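Local structure of GphF Dehydratase 1 (Archangium violaceum, 6MBH) at residues 54-59 and 198-203; 73-78 and 231-236. The protein probably dehydrates acyl intermediates as a dehydratase domain of the gephyronic acid polyketide synthase, here as a variant that lacks isomerase activity. One frame throughout, in Å; residues are numbered along the deposited sequence.

Contact 1. Residues 54-59 and 198-203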
loop_
_atom_site.group_PDB
_atom_site.type_symbol
_atom_site.label_atom_id
_atom_site.label_comp_id
_atom_site.label_asym_id
_atom_site.label_seq_id
_atom_site.Cartn_x
_atom_site.Cartn_y
_atom_site.Cartn_z
ATOM N N TYR A 54 4.448 -2.927 -2.432
ATOM C CA TYR A 54 4.569 -3.084 -3.874
ATOM C C TYR A 54 3.873 -1.943 -4.587
ATOM O O TYR A 54 4.352 -1.501 -5.644
ATOM C CB TYR A 54 3.983 -4.436 -4.322
ATOM C CG TYR A 54 4.486 -5.596 -3.463
ATOM C CD1 TYR A 54 5.860 -5.782 -3.264
ATOM C CD2 TYR A 54 3.583 -6.471 -2.792
ATOM C CE1 TYR A 54 6.309 -6.853 -2.432
ATOM C CE2 TYR A 54 4.059 -7.517 -1.978
ATOM C CZ TYR A 54 5.413 -7.688 -1.805
ATOM O OH TYR A 54 5.968 -8.710 -1.004
ATOM N N LEU A 55 2.785 -1.398 -3.984
ATOM C CA LEU A 55 2.109 -0.269 -4.645
ATOM C C LEU A 55 3.042 0.926 -4.687
ATOM O O LEU A 55 3.200 1.572 -5.743
ATOM C CB LEU A 55 0.805 0.068 -3.917
ATOM C CG LEU A 55 -0.200 -1.110 -3.828
ATOM C CD1 LEU A 55 -1.540 -0.724 -3.100
ATOM C CD2 LEU A 55 -0.503 -1.722 -5.220
ATOM N N GLU A 56 3.794 1.140 -3.581
ATOM C CA GLU A 56 4.758 2.239 -3.559
ATOM C C GLU A 56 5.899 1.991 -4.551
ATOM O O GLU A 56 6.294 2.908 -5.299
ATOM C CB GLU A 56 5.300 2.429 -2.156
ATOM C CG GLU A 56 6.599 3.267 -2.090
ATOM C CD GLU A 56 6.401 4.765 -2.536
ATOM O OE1 GLU A 56 5.242 5.202 -2.703
ATOM O OE2 GLU A 56 7.415 5.484 -2.665
ATOM N N MET A 57 6.375 0.729 -4.653
ATOM C CA MET A 57 7.444 0.439 -5.635
ATOM C C MET A 57 6.998 0.804 -7.047
ATOM O O MET A 57 7.763 1.419 -7.819
ATOM C CB MET A 57 7.865 -1.045 -5.538
ATOM C CG MET A 57 8.678 -1.271 -4.253
ATOM S SD MET A 57 8.939 -3.044 -3.985
ATOM C CE MET A 57 10.168 -3.334 -5.279
ATOM N N ALA A 58 5.754 0.474 -7.371
ATOM C CA ALA A 58 5.248 0.726 -8.710
ATOM C C ALA A 58 5.131 2.236 -8.987
ATOM O O ALA A 58 5.577 2.711 -10.052
ATOM C CB ALA A 58 3.913 0.024 -8.898
ATOM N N LEU A 59 4.604 3.000 -8.009
ATOM C CA LEU A 59 4.561 4.471 -8.130
ATOM C C LEU A 59 5.966 5.034 -8.277
ATOM O O LEU A 59 6.218 5.935 -9.103
ATOM C CB LEU A 59 3.860 5.084 -6.911
ATOM C CG LEU A 59 2.381 4.758 -6.828
ATOM C CD1 LEU A 59 1.904 5.139 -5.449
ATOM C CD2 LEU A 59 1.664 5.637 -7.897
ATOM N N LEU A 198 4.388 7.759 -1.955
ATOM C CA LEU A 198 3.310 7.748 -0.962
ATOM C C LEU A 198 3.707 6.748 0.117
ATOM O O LEU A 198 3.625 5.532 -0.104
ATOM C CB LEU A 198 1.979 7.369 -1.595
ATOM C CG LEU A 198 0.778 7.343 -0.668
ATOM C CD1 LEU A 198 0.568 8.687 -0.001
ATOM C CD2 LEU A 198 -0.442 6.921 -1.492
ATOM N N HIS A 199 4.090 7.240 1.283
ATOM C CA HIS A 199 4.653 6.322 2.290
ATOM C C HIS A 199 3.715 5.124 2.537
ATOM O O HIS A 199 2.527 5.316 2.846
ATOM C CB HIS A 199 4.911 7.071 3.622
ATOM C CG HIS A 199 5.813 6.319 4.575
ATOM N ND1 HIS A 199 5.550 5.026 5.006
ATOM C CD2 HIS A 199 7.006 6.663 5.124
ATOM C CE1 HIS A 199 6.560 4.605 5.760
ATOM N NE2 HIS A 199 7.453 5.583 5.842
ATOM N N PRO A 200 4.216 3.905 2.446
ATOM C CA PRO A 200 3.387 2.713 2.699
ATOM C C PRO A 200 2.677 2.746 4.018
ATOM O O PRO A 200 1.570 2.236 4.068
ATOM C CB PRO A 200 4.403 1.570 2.664
ATOM C CG PRO A 200 5.484 2.047 1.726
ATOM C CD PRO A 200 5.554 3.583 1.946
ATOM N N ALA A 201 3.262 3.341 5.085
ATOM C CA ALA A 201 2.554 3.401 6.364
ATOM C C ALA A 201 1.332 4.320 6.264
ATOM O O ALA A 201 0.335 4.096 6.958
ATOM C CB ALA A 201 3.458 3.925 7.455
ATOM N N LEU A 202 1.389 5.357 5.405
ATOM C CA LEU A 202 0.235 6.233 5.283
ATOM C C LEU A 202 -0.872 5.573 4.449
ATOM O O LEU A 202 -2.054 5.622 4.831
ATOM C CB LEU A 202 0.673 7.580 4.682
ATOM C CG LEU A 202 -0.447 8.637 4.675
ATOM C CD1 LEU A 202 0.181 9.974 4.858
ATOM C CD2 LEU A 202 -1.048 8.594 3.296
ATOM N N LEU A 203 -0.491 4.895 3.343
ATOM C CA LEU A 203 -1.498 4.207 2.527
ATOM C C LEU A 203 -2.094 3.038 3.306
ATOM O O LEU A 203 -3.322 2.820 3.273
ATOM C CB LEU A 203 -0.895 3.744 1.183
ATOM C CG LEU A 203 -1.975 3.154 0.234
ATOM C CD1 LEU A 203 -3.193 4.118 -0.042
ATOM C CD2 LEU A 203 -1.364 2.673 -1.062
#
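E56 reaches L198 because its CG stands anti to the backbone N (chi1 163°) and the chain then bends at chi2 (65°). The bend carries the carboxylate to the start of the facing segment. Here the central helices of the double hot-dog fold meet: 54-59 belongs to helix 52-65 of the first hot dog, and 198-203 leads into helix 200-214 of the second.

E56 OE1 takes the N-H of L198 in a nearly straight bond, with N and OE1 2.8 Å apart. The donor comes on the syn side of OE1, tilted out of the carboxylate plane. The other oxygen, OE2, is bonded to E197 N and H9 NE2. The buried carboxylate is therefore held at both oxygens, and two successive backbone N-H groups anchor it. These donors would probably help to stabilise a negative charge, although L198 O, an acceptor, lies 3.1 Å from E56 OE1 without a bond and is an unfavourable neighbour.

E56 CB packs 3.9 Å from P200 CG, the two side chains crossing at a slant. Further apolar contacts complete the interface. With CG anti to its backbone N (chi1 -174°), L203 extends CD2 to L55 CD1, 4.0 Å away, the two side chains crossing at about a right angle. L59 CD1 comes more loosely to L198 CB, at 4.5 Å.

The sequence from H199 onward leads into the helix that in polyketide synthase dehydratases carries the catalytic aspartate. H199 O accepts from both L202 N and L203 N, and H199 NE2 is bonded to E192 OE1. H199 is the N-cap: its ND1 receives the A201 N-H in the imidazole plane, with N and ND1 2.8 Å apart.

Contact 2. Residues 73-78 and 231-236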
loop_
_atom_site.group_PDB
_atom_site.type_symbol
_atom_site.label_atom_id
_atom_site.label_comp_id
_atom_site.label_asym_id
_atom_site.label_seq_id
_atom_site.Cartn_x
_atom_site.Cartn_y
_atom_site.Cartn_z
ATOM N N THR A 73 0.587 13.290 -12.819
ATOM C CA THR A 73 0.003 12.264 -11.923
ATOM C C THR A 73 0.665 10.913 -12.217
ATOM O O THR A 73 0.803 10.595 -13.376
ATOM C CB THR A 73 -1.510 12.187 -12.142
ATOM O OG1 THR A 73 -2.088 13.426 -11.745
ATOM C CG2 THR A 73 -2.174 11.081 -11.358
ATOM N N LEU A 74 1.067 10.182 -11.182
ATOM C CA LEU A 74 1.622 8.832 -11.321
ATOM C C LEU A 74 0.466 7.827 -11.257
ATOM O O LEU A 74 -0.436 7.965 -10.429
ATOM C CB LEU A 74 2.630 8.535 -10.212
ATOM C CG LEU A 74 3.779 9.526 -10.062
ATOM C CD1 LEU A 74 4.640 9.110 -8.861
ATOM C CD2 LEU A 74 4.588 9.619 -11.413
ATOM N N ILE A 75 0.457 6.837 -12.151
ATOM C CA ILE A 75 -0.694 5.949 -12.270
ATOM C C ILE A 75 -0.192 4.513 -12.203
ATOM O O ILE A 75 0.819 4.183 -12.832
ATOM C CB ILE A 75 -1.456 6.211 -13.578
ATOM C CG1 ILE A 75 -2.017 7.650 -13.618
ATOM C CG2 ILE A 75 -2.530 5.171 -13.756
ATOM C CD1 ILE A 75 -2.379 8.128 -14.952
ATOM N N VAL A 76 -0.816 3.689 -11.345
ATOM C CA VAL A 76 -0.615 2.237 -11.362
ATOM C C VAL A 76 -1.955 1.633 -11.705
ATOM O O VAL A 76 -2.959 2.001 -11.103
ATOM C CB VAL A 76 -0.080 1.698 -10.017
ATOM C CG1 VAL A 76 0.225 0.204 -10.126
ATOM C CG2 VAL A 76 1.176 2.447 -9.648
ATOM N N GLU A 77 -1.991 0.761 -12.708
ATOM C CA GLU A 77 -3.251 0.185 -13.139
ATOM C C GLU A 77 -3.199 -1.329 -13.059
ATOM O O GLU A 77 -2.128 -1.946 -13.206
ATOM C CB GLU A 77 -3.584 0.542 -14.563
ATOM C CG GLU A 77 -3.893 2.003 -14.802
ATOM C CD GLU A 77 -4.185 2.228 -16.271
ATOM O OE1 GLU A 77 -3.242 2.329 -17.073
ATOM O OE2 GLU A 77 -5.376 2.244 -16.629
ATOM N N ASP A 78 -4.363 -1.912 -12.804
ATOM C CA ASP A 78 -4.558 -3.343 -12.993
ATOM C C ASP A 78 -3.511 -4.134 -12.191
ATOM O O ASP A 78 -2.823 -5.042 -12.690
ATOM C CB ASP A 78 -4.539 -3.661 -14.498
ATOM C CG ASP A 78 -4.858 -5.123 -14.805
ATOM O OD1 ASP A 78 -5.805 -5.675 -14.196
ATOM O OD2 ASP A 78 -4.156 -5.728 -15.663
ATOM N N ARG A 231 -7.015 0.856 -10.080
ATOM C CA ARG A 231 -6.232 2.028 -10.466
ATOM C C ARG A 231 -5.801 2.777 -9.214
ATOM O O ARG A 231 -6.585 2.929 -8.281
ATOM C CB ARG A 231 -7.065 2.964 -11.369
ATOM C CG ARG A 231 -6.395 4.211 -11.795
ATOM C CD ARG A 231 -7.388 5.019 -12.728
ATOM N NE ARG A 231 -6.659 5.851 -13.655
ATOM C CZ ARG A 231 -6.198 5.417 -14.834
ATOM N NH1 ARG A 231 -6.376 4.143 -15.192
ATOM N NH2 ARG A 231 -5.539 6.246 -15.654
ATOM N N ILE A 232 -4.564 3.272 -9.206
ATOM C CA ILE A 232 -4.103 4.243 -8.209
ATOM C C ILE A 232 -3.596 5.445 -8.980
ATOM O O ILE A 232 -2.830 5.282 -9.930
ATOM C CB ILE A 232 -2.975 3.681 -7.328
ATOM C CG1 ILE A 232 -3.453 2.520 -6.516
ATOM C CG2 ILE A 232 -2.491 4.723 -6.357
ATOM C CD1 ILE A 232 -2.223 1.657 -6.018
ATOM N N GLU A 233 -4.063 6.644 -8.622
ATOM C CA GLU A 233 -3.527 7.875 -9.238
ATOM C C GLU A 233 -2.937 8.698 -8.101
ATOM O O GLU A 233 -3.626 8.930 -7.099
ATOM C CB GLU A 233 -4.601 8.708 -9.970
ATOM C CG GLU A 233 -5.216 8.078 -11.198
ATOM C CD GLU A 233 -6.282 8.953 -11.873
ATOM O OE1 GLU A 233 -6.563 10.046 -11.344
ATOM O OE2 GLU A 233 -6.818 8.534 -12.932
ATOM N N LEU A 234 -1.672 9.127 -8.215
ATOM C CA LEU A 234 -1.037 9.960 -7.193
ATOM C C LEU A 234 -0.710 11.338 -7.753
ATOM O O LEU A 234 0.058 11.456 -8.706
ATOM C CB LEU A 234 0.254 9.323 -6.706
ATOM C CG LEU A 234 0.934 10.045 -5.538
ATOM C CD1 LEU A 234 0.092 9.907 -4.234
ATOM C CD2 LEU A 234 2.315 9.453 -5.257
ATOM N N ARG A 235 -1.294 12.373 -7.146
ATOM C CA ARG A 235 -1.165 13.767 -7.642
ATOM C C ARG A 235 -0.144 14.595 -6.870
ATOM O O ARG A 235 0.171 15.664 -7.350
ATOM C CB ARG A 235 -2.503 14.493 -7.547
ATOM C CG ARG A 235 -3.598 13.829 -8.354
ATOM C CD ARG A 235 -4.902 14.569 -8.356
ATOM N NE ARG A 235 -5.843 13.759 -9.085
ATOM C CZ ARG A 235 -6.525 14.142 -10.145
ATOM N NH1 ARG A 235 -6.566 15.410 -10.498
ATOM N NH2 ARG A 235 -7.170 13.249 -10.860
ATOM N N ALA A 236 0.270 14.156 -5.693
ATOM C CA ALA A 236 1.256 14.896 -4.887
ATOM C C ALA A 236 2.151 13.863 -4.210
ATOM O O ALA A 236 1.624 12.845 -3.835
ATOM C CB ALA A 236 0.547 15.742 -3.880
#
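R231, T73 and L234 bury the most surface where strands 73-77 and 231-234 run antiparallel, joining the two hot dogs of the double hot-dog fold. The R231 chain is extended as far as NE, and chi4 (86°) turns the guanidinium so that I75 CG2 lies over one face, 3.7 Å from NH2. R231 NH1 forms a salt bridge with E77 OE2 at 2.6 Å. This bond is bent, and NH1 meets OE2 from above a carboxylate plane turned 79° from the guanidinium. R231 NE binds E233 OE2 at 2.8 Å; OE2 sits in the guanidinium plane and accepts through its anti lone pair. A leucine in place of R231 would probably leave E77 OE2 and E233 OE2 without the charge that bridges them, E77 keeping R127 and E233 keeping R235.

T73 sets CG2 3.7 Å from E233 CB and turns OG1 to R235 CG. L234 forms a hydrogen-bonded pair with L74, its N giving to L74 O at 2.8 Å and its O receiving L74 N at 3.0 Å.

L74, V76, I232 and L234 face helix 52-65. Strand 121-131 flanks 73-77 on its other edge, and strand 273-284 flanks 231-234.

In the fold
The centre of contact 1 lies about 5 Å from the centre of the chain and that of contact 2 about 12 Å; the two centres are about 11 Å apart. Both join the two hot dogs, one through helices and the other through strands. They touch directly. L55 CD1 packs 3.8 Å from I232 CD1, across the boundary between the hot dogs. L59 CD2 and A58 CB each come within 3.7 Å of V76 CG2. L59 and L198 both rest on L234. Dehydratases of this family pair a catalytic histidine from the first hot dog with an aspartate on the second central helix. Contact 1 joins helix 52-65 to the start of that second helix, 200-214.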